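Long-range contact in thermosome subunit (Methanococcoides burtonii, PDB 3AQ1), which probably acts as a group II chaperonin, binding unfolded proteins and using ATP binding and hydrolysis to promote their folding: residues V360-R372 / L417-L430. Numbering follows the deposited sequence.
Sequences VGGGSSEVELSLR and LRSQHEKGNKNAGL
A His-carboxylate hydrogen bond, His421 ND1 to Glu368 OE1, joins the helical segments 364-372 and 417-422, whose axes come within 10.0 Å at 68°. Histidine suits this place because its second nitrogen is used too: NE2 donates, in the ring plane, to Ala428 O at 2.7 Å, so both edge bonds fix the ring's rotation. Val367 CG1 lies over one face, 3.8 Å from the ring centroid, in a CH-pi contact, and Asn425 O sits over the opposite face. With CG anti to the backbone N (chi1 -160°) and a bend at chi2, Glu368 swings its carboxylate to the ring edge, the two planes 31° apart. Its OE2 takes Arg372 NE at 2.7 Å through the anti lone pair; replacing Arg372 by alanine is likely to leave OE2 without its charge partner, the carboxylate then held by the histidine at OE1. In this equatorial domain, the type I' turn from Gly361 to Ser364 probably corresponds to the glycine-rich loop beside the nucleotide in related chaperonins. Gly362 and Gly363 are its positive-phi central residues. Leu430 N donates to Gly362 O (2.8 Å); a side chain at Gly362 would hit Leu430 O, and one at Gly429 the carbonyls of Gly361 and Gly362.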
ATOM      1  N   VAL A 360       3.091  -7.171 -16.466  1.00 55.07           N
ATOM      2  CA  VAL A 360       2.984  -8.580 -16.115  1.00 52.07           C
ATOM      3  C   VAL A 360       4.369  -9.153 -15.939  1.00 49.40           C
ATOM      4  O   VAL A 360       5.336  -8.578 -16.431  1.00 54.58           O
ATOM      5  CB  VAL A 360       2.209  -9.380 -17.146  1.00 51.01           C
ATOM      6  CG1 VAL A 360       0.730  -9.184 -16.907  1.00 44.49           C
ATOM      7  CG2 VAL A 360       2.610  -8.953 -18.554  1.00 51.60           C
ATOM      8  N   GLY A 361       4.457 -10.287 -15.247  1.00 47.87           N
ATOM      9  CA  GLY A 361       5.731 -10.806 -14.781  1.00 48.05           C
ATOM     10  C   GLY A 361       6.322 -11.925 -15.615  1.00 55.08           C
ATOM     11  O   GLY A 361       6.083 -12.008 -16.820  1.00 60.42           O
ATOM     12  N   GLY A 362       7.119 -12.773 -14.969  1.00 48.39           N
ATOM     13  CA  GLY A 362       7.712 -13.926 -15.622  1.00 40.77           C
ATOM     14  C   GLY A 362       8.751 -13.576 -16.672  1.00 49.31           C
ATOM     15  O   GLY A 362       9.036 -14.364 -17.586  1.00 44.43           O
ATOM     16  N   GLY A 363       9.328 -12.389 -16.540  1.00 40.48           N
ATOM     17  CA  GLY A 363      10.377 -11.963 -17.442  1.00 36.87           C
ATOM     18  C   GLY A 363       9.816 -11.387 -18.723  1.00 41.37           C
ATOM     19  O   GLY A 363      10.569 -10.965 -19.604  1.00 44.92           O
ATOM     20  N   SER A 364       8.491 -11.359 -18.825  1.00 38.78           N
ATOM     21  CA  SER A 364       7.842 -10.792 -20.004  1.00 50.48           C
ATOM     22  C   SER A 364       8.342  -9.379 -20.335  1.00 52.37           C
ATOM     23  O   SER A 364       8.650  -9.099 -21.487  1.00 51.45           O
ATOM     24  CB  SER A 364       6.312 -10.809 -19.870  1.00 54.62           C
ATOM     25  OG  SER A 364       5.867  -9.891 -18.887  1.00 63.44           O
ATOM     26  N   SER A 365       8.441  -8.498 -19.338  1.00 53.59           N
ATOM     27  CA  SER A 365       8.786  -7.096 -19.603  1.00 47.93           C
ATOM     28  C   SER A 365      10.281  -6.878 -19.852  1.00 54.75           C
ATOM     29  O   SER A 365      10.680  -5.959 -20.568  1.00 58.21           O
ATOM     30  CB  SER A 365       8.283  -6.174 -18.488  1.00 48.04           C
ATOM     31  OG  SER A 365       9.084  -6.269 -17.330  1.00 53.83           O
ATOM     32  N   GLU A 366      11.117  -7.727 -19.275  1.00 53.15           N
ATOM     33  CA  GLU A 366      12.536  -7.617 -19.533  1.00 46.93           C
ATOM     34  C   GLU A 366      12.835  -8.003 -20.981  1.00 57.38           C
ATOM     35  O   GLU A 366      13.613  -7.339 -21.676  1.00 58.52           O
ATOM     36  CB  GLU A 366      13.316  -8.474 -18.548  1.00 34.74           C
ATOM     37  CG  GLU A 366      13.438  -7.842 -17.161  1.00 42.81           C
ATOM     38  CD  GLU A 366      12.265  -8.149 -16.236  1.00 52.55           C
ATOM     39  OE1 GLU A 366      11.335  -8.882 -16.639  1.00 46.54           O
ATOM     40  OE2 GLU A 366      12.284  -7.656 -15.091  1.00 62.10           O
ATOM     41  N   VAL A 367      12.198  -9.078 -21.431  1.00 52.86           N
ATOM     42  CA  VAL A 367      12.334  -9.562 -22.799  1.00 45.81           C
ATOM     43  C   VAL A 367      11.838  -8.529 -23.820  1.00 56.33           C
ATOM     44  O   VAL A 367      12.537  -8.227 -24.790  1.00 60.44           O
ATOM     45  CB  VAL A 367      11.562 -10.866 -22.951  1.00 41.17           C
ATOM     46  CG1 VAL A 367      11.484 -11.315 -24.406  1.00 35.47           C
ATOM     47  CG2 VAL A 367      12.191 -11.919 -22.070  1.00 44.46           C
ATOM     48  N   GLU A 368      10.640  -7.986 -23.595  1.00 54.01           N
ATOM     49  CA  GLU A 368      10.120  -6.883 -24.410  1.00 54.58           C
ATOM     50  C   GLU A 368      11.064  -5.673 -24.394  1.00 56.96           C
ATOM     51  O   GLU A 368      11.447  -5.166 -25.443  1.00 59.61           O
ATOM     52  CB  GLU A 368       8.713  -6.461 -23.954  1.00 44.35           C
ATOM     53  CG  GLU A 368       7.931  -5.694 -25.011  1.00 49.56           C
ATOM     54  CD  GLU A 368       7.708  -6.521 -26.275  1.00 62.18           C
ATOM     55  OE1 GLU A 368       7.553  -7.755 -26.155  1.00 57.54           O
ATOM     56  OE2 GLU A 368       7.687  -5.946 -27.387  1.00 64.80           O
ATOM     57  N   LEU A 369      11.436  -5.211 -23.207  1.00 54.50           N
ATOM     58  CA  LEU A 369      12.396  -4.118 -23.103  1.00 48.98           C
ATOM     59  C   LEU A 369      13.657  -4.439 -23.865  1.00 47.07           C
ATOM     60  O   LEU A 369      14.092  -3.649 -24.695  1.00 57.44           O
ATOM     61  CB  LEU A 369      12.734  -3.823 -21.648  1.00 51.26           C
ATOM     62  CG  LEU A 369      11.610  -3.082 -20.938  1.00 49.68           C
ATOM     63  CD1 LEU A 369      11.963  -2.870 -19.493  1.00 52.56           C
ATOM     64  CD2 LEU A 369      11.402  -1.767 -21.631  1.00 50.99           C
ATOM     65  N   SER A 370      14.241  -5.601 -23.593  1.00 50.09           N
ATOM     66  CA  SER A 370      15.489  -6.000 -24.245  1.00 42.10           C
ATOM     67  C   SER A 370      15.372  -5.969 -25.756  1.00 47.81           C
ATOM     68  O   SER A 370      16.241  -5.438 -26.448  1.00 51.94           O
ATOM     69  CB  SER A 370      15.899  -7.392 -23.805  1.00 45.84           C
ATOM     70  OG  SER A 370      16.990  -7.853 -24.578  1.00 53.20           O
ATOM     71  N   LEU A 371      14.294  -6.549 -26.268  1.00 45.64           N
ATOM     72  CA  LEU A 371      14.067  -6.571 -27.703  1.00 52.22           C
ATOM     73  C   LEU A 371      13.967  -5.156 -28.279  1.00 64.62           C
ATOM     74  O   LEU A 371      14.683  -4.803 -29.210  1.00 72.03           O
ATOM     75  CB  LEU A 371      12.810  -7.367 -28.029  1.00 58.25           C
ATOM     76  CG  LEU A 371      12.352  -7.272 -29.482  1.00 72.63           C
ATOM     77  CD1 LEU A 371      13.264  -8.111 -30.368  1.00 84.93           C
ATOM     78  CD2 LEU A 371      10.906  -7.706 -29.626  1.00 69.44           C
ATOM     79  N   ARG A 372      13.080  -4.343 -27.721  1.00 70.48           N
ATOM     80  CA  ARG A 372      12.854  -3.005 -28.244  1.00 62.25           C
ATOM     81  C   ARG A 372      14.021  -2.082 -27.987  1.00 63.03           C
ATOM     82  O   ARG A 372      14.142  -1.039 -28.618  1.00 68.78           O
ATOM     83  CB  ARG A 372      11.604  -2.398 -27.633  1.00 61.06           C
ATOM     84  CG  ARG A 372      10.340  -3.093 -28.037  1.00 73.23           C
ATOM     85  CD  ARG A 372       9.225  -2.676 -27.102  1.00 82.91           C
ATOM     86  NE  ARG A 372       7.954  -3.283 -27.469  1.00 85.57           N
ATOM     87  CZ  ARG A 372       6.964  -2.623 -28.051  1.00 88.28           C
ATOM     88  NH1 ARG A 372       7.098  -1.331 -28.319  1.00 90.01           N
ATOM     89  NH2 ARG A 372       5.838  -3.253 -28.352  1.00 95.03           N
ATOM     90  N   LEU A 417      10.751 -17.445 -25.430  1.00 40.49           N
ATOM     91  CA  LEU A 417      10.344 -16.076 -25.090  1.00 45.77           C
ATOM     92  C   LEU A 417      10.615 -15.102 -26.234  1.00 54.04           C
ATOM     93  O   LEU A 417       9.778 -14.252 -26.546  1.00 60.78           O
ATOM     94  CB  LEU A 417      10.981 -15.573 -23.788  1.00 37.61           C
ATOM     95  CG  LEU A 417      10.430 -16.231 -22.518  1.00 41.23           C
ATOM     96  CD1 LEU A 417      11.218 -15.831 -21.292  1.00 26.78           C
ATOM     97  CD2 LEU A 417       8.944 -15.953 -22.331  1.00 43.10           C
ATOM     98  N   ARG A 418      11.774 -15.234 -26.868  1.00 43.62           N
ATOM     99  CA  ARG A 418      12.096 -14.378 -28.003  1.00 39.51           C
ATOM    100  C   ARG A 418      11.147 -14.599 -29.158  1.00 51.56           C
ATOM    101  O   ARG A 418      10.704 -13.643 -29.788  1.00 58.97           O
ATOM    102  CB  ARG A 418      13.540 -14.568 -28.452  1.00 31.89           C
ATOM    103  CG  ARG A 418      14.518 -13.855 -27.544  1.00 37.41           C
ATOM    104  CD  ARG A 418      15.834 -13.681 -28.213  1.00 43.67           C
ATOM    105  NE  ARG A 418      16.784 -12.989 -27.358  1.00 43.60           N
ATOM    106  CZ  ARG A 418      17.998 -12.632 -27.754  1.00 50.69           C
ATOM    107  NH1 ARG A 418      18.389 -12.904 -28.995  1.00 56.13           N
ATOM    108  NH2 ARG A 418      18.814 -12.003 -26.920  1.00 48.01           N
ATOM    109  N   SER A 419      10.834 -15.860 -29.435  1.00 56.63           N
ATOM    110  CA  SER A 419       9.927 -16.183 -30.520  1.00 52.74           C
ATOM    111  C   SER A 419       8.592 -15.497 -30.260  1.00 56.71           C
ATOM    112  O   SER A 419       8.128 -14.690 -31.061  1.00 58.37           O
ATOM    113  CB  SER A 419       9.747 -17.697 -30.635  1.00 51.00           C
ATOM    114  OG  SER A 419       8.615 -18.023 -31.428  1.00 64.11           O
ATOM    115  N   GLN A 420       7.992 -15.788 -29.116  1.00 51.31           N
ATOM    116  CA  GLN A 420       6.694 -15.218 -28.802  1.00 54.83           C
ATOM    117  C   GLN A 420       6.681 -13.687 -28.751  1.00 56.19           C
ATOM    118  O   GLN A 420       5.748 -13.056 -29.238  1.00 56.49           O
ATOM    119  CB  GLN A 420       6.122 -15.835 -27.531  1.00 47.25           C
ATOM    120  CG  GLN A 420       5.488 -17.170 -27.804  1.00 60.41           C
ATOM    121  CD  GLN A 420       4.497 -17.552 -26.742  1.00 83.28           C
ATOM    122  OE1 GLN A 420       4.627 -18.600 -26.104  1.00 85.72           O
ATOM    123  NE2 GLN A 420       3.498 -16.695 -26.526  1.00 92.11           N
ATOM    124  N   HIS A 421       7.713 -13.082 -28.181  1.00 54.53           N
ATOM    125  CA  HIS A 421       7.773 -11.626 -28.166  1.00 56.83           C
ATOM    126  C   HIS A 421       8.006 -11.011 -29.546  1.00 65.75           C
ATOM    127  O   HIS A 421       7.310 -10.062 -29.929  1.00 64.55           O
ATOM    128  CB  HIS A 421       8.775 -11.133 -27.132  1.00 49.47           C
ATOM    129  CG  HIS A 421       8.202 -11.068 -25.752  1.00 56.25           C
ATOM    130  ND1 HIS A 421       7.812  -9.884 -25.165  1.00 52.53           N
ATOM    131  CD2 HIS A 421       7.907 -12.046 -24.865  1.00 56.28           C
ATOM    132  CE1 HIS A 421       7.320 -10.135 -23.966  1.00 56.38           C
ATOM    133  NE2 HIS A 421       7.364 -11.439 -23.760  1.00 59.30           N
ATOM    134  N   GLU A 422       8.968 -11.561 -30.291  1.00 61.13           N
ATOM    135  CA  GLU A 422       9.200 -11.162 -31.675  1.00 56.04           C
ATOM    136  C   GLU A 422       7.896 -11.211 -32.464  1.00 65.50           C
ATOM    137  O   GLU A 422       7.682 -10.414 -33.375  1.00 72.21           O
ATOM    138  CB  GLU A 422      10.231 -12.079 -32.341  1.00 52.77           C
ATOM    139  CG  GLU A 422      11.669 -11.866 -31.890  1.00 50.34           C
ATOM    140  CD  GLU A 422      12.603 -12.986 -32.334  1.00 62.12           C
ATOM    141  OE1 GLU A 422      12.170 -13.906 -33.084  1.00 59.60           O
ATOM    142  OE2 GLU A 422      13.782 -12.939 -31.920  1.00 66.64           O
ATOM    143  N   LYS A 423       7.027 -12.153 -32.107  1.00 60.04           N
ATOM    144  CA  LYS A 423       5.765 -12.346 -32.814  1.00 63.48           C
ATOM    145  C   LYS A 423       4.595 -11.545 -32.216  1.00 69.36           C
ATOM    146  O   LYS A 423       3.456 -11.689 -32.659  1.00 62.22           O
ATOM    147  CB  LYS A 423       5.416 -13.840 -32.907  1.00 63.11           C
ATOM    148  CG  LYS A 423       6.350 -14.650 -33.818  1.00 65.33           C
ATOM    149  CD  LYS A 423       5.981 -16.137 -33.804  1.00 72.94           C
ATOM    150  CE  LYS A 423       6.764 -16.946 -34.829  1.00 69.06           C
ATOM    151  NZ  LYS A 423       8.211 -17.024 -34.489  1.00 68.77           N
ATOM    152  N   GLY A 424       4.877 -10.709 -31.215  1.00 74.42           N
ATOM    153  CA  GLY A 424       3.912  -9.731 -30.736  1.00 67.88           C
ATOM    154  C   GLY A 424       3.115 -10.057 -29.486  1.00 67.04           C
ATOM    155  O   GLY A 424       2.137  -9.375 -29.186  1.00 80.83           O
ATOM    156  N   ASN A 425       3.507 -11.095 -28.759  1.00 61.44           N
ATOM    157  CA  ASN A 425       2.874 -11.386 -27.477  1.00 67.76           C
ATOM    158  C   ASN A 425       3.601 -10.668 -26.355  1.00 73.24           C
ATOM    159  O   ASN A 425       4.656 -11.125 -25.911  1.00 63.04           O
ATOM    160  CB  ASN A 425       2.858 -12.881 -27.193  1.00 69.74           C
ATOM    161  CG  ASN A 425       1.993 -13.645 -28.163  1.00 82.43           C
ATOM    162  OD1 ASN A 425       1.832 -14.858 -28.041  1.00 90.20           O
ATOM    163  ND2 ASN A 425       1.428 -12.941 -29.135  1.00 81.35           N
ATOM    164  N   LYS A 426       3.040  -9.548 -25.900  1.00 76.55           N
ATOM    165  CA  LYS A 426       3.687  -8.736 -24.876  1.00 72.54           C
ATOM    166  C   LYS A 426       3.687  -9.445 -23.520  1.00 65.82           C
ATOM    167  O   LYS A 426       4.606  -9.270 -22.715  1.00 58.86           O
ATOM    168  CB  LYS A 426       3.007  -7.363 -24.753  1.00 81.68           C
ATOM    169  CG  LYS A 426       2.805  -6.634 -26.077  1.00 90.90           C
ATOM    170  CD  LYS A 426       2.379  -5.178 -25.878  1.00 93.24           C
ATOM    171  CE  LYS A 426       2.213  -4.467 -27.224  1.00 95.55           C
ATOM    172  NZ  LYS A 426       2.248  -2.974 -27.123  1.00 91.18           N
ATOM    173  N   ASN A 427       2.653 -10.246 -23.278  1.00 64.56           N
ATOM    174  CA  ASN A 427       2.442 -10.850 -21.965  1.00 66.65           C
ATOM    175  C   ASN A 427       3.100 -12.209 -21.803  1.00 64.72           C
ATOM    176  O   ASN A 427       2.869 -12.897 -20.808  1.00 67.46           O
ATOM    177  CB  ASN A 427       0.945 -10.996 -21.664  1.00 72.37           C
ATOM    178  CG  ASN A 427       0.176  -9.704 -21.847  1.00 66.80           C
ATOM    179  OD1 ASN A 427       0.699  -8.606 -21.638  1.00 60.07           O
ATOM    180  ND2 ASN A 427      -1.085  -9.833 -22.234  1.00 72.33           N
ATOM    181  N   ALA A 428       3.906 -12.609 -22.779  1.00 54.26           N
ATOM    182  CA  ALA A 428       4.531 -13.924 -22.726  1.00 49.72           C
ATOM    183  C   ALA A 428       5.685 -13.968 -21.731  1.00 49.37           C
ATOM    184  O   ALA A 428       6.687 -13.284 -21.905  1.00 45.61           O
ATOM    185  CB  ALA A 428       5.000 -14.332 -24.090  1.00 51.50           C
ATOM    186  N   GLY A 429       5.536 -14.776 -20.689  1.00 46.41           N
ATOM    187  CA  GLY A 429       6.590 -14.955 -19.705  1.00 42.87           C
ATOM    188  C   GLY A 429       6.630 -16.367 -19.146  1.00 52.91           C
ATOM    189  O   GLY A 429       5.734 -17.191 -19.407  1.00 48.71           O
ATOM    190  N   LEU A 430       7.667 -16.658 -18.368  1.00 51.97           N
ATOM    191  CA  LEU A 430       7.833 -17.996 -17.815  1.00 50.27           C
ATOM    192  C   LEU A 430       6.924 -18.221 -16.612  1.00 59.15           C
ATOM    193  O   LEU A 430       6.953 -17.460 -15.655  1.00 64.22           O
ATOM    194  CB  LEU A 430       9.289 -18.258 -17.433  1.00 41.24           C
ATOM    195  CG  LEU A 430       9.559 -19.605 -16.742  1.00 52.17           C
ATOM    196  CD1 LEU A 430       9.009 -20.766 -17.565  1.00 49.98           C
ATOM    197  CD2 LEU A 430      11.047 -19.808 -16.446  1.00 50.98           C
TER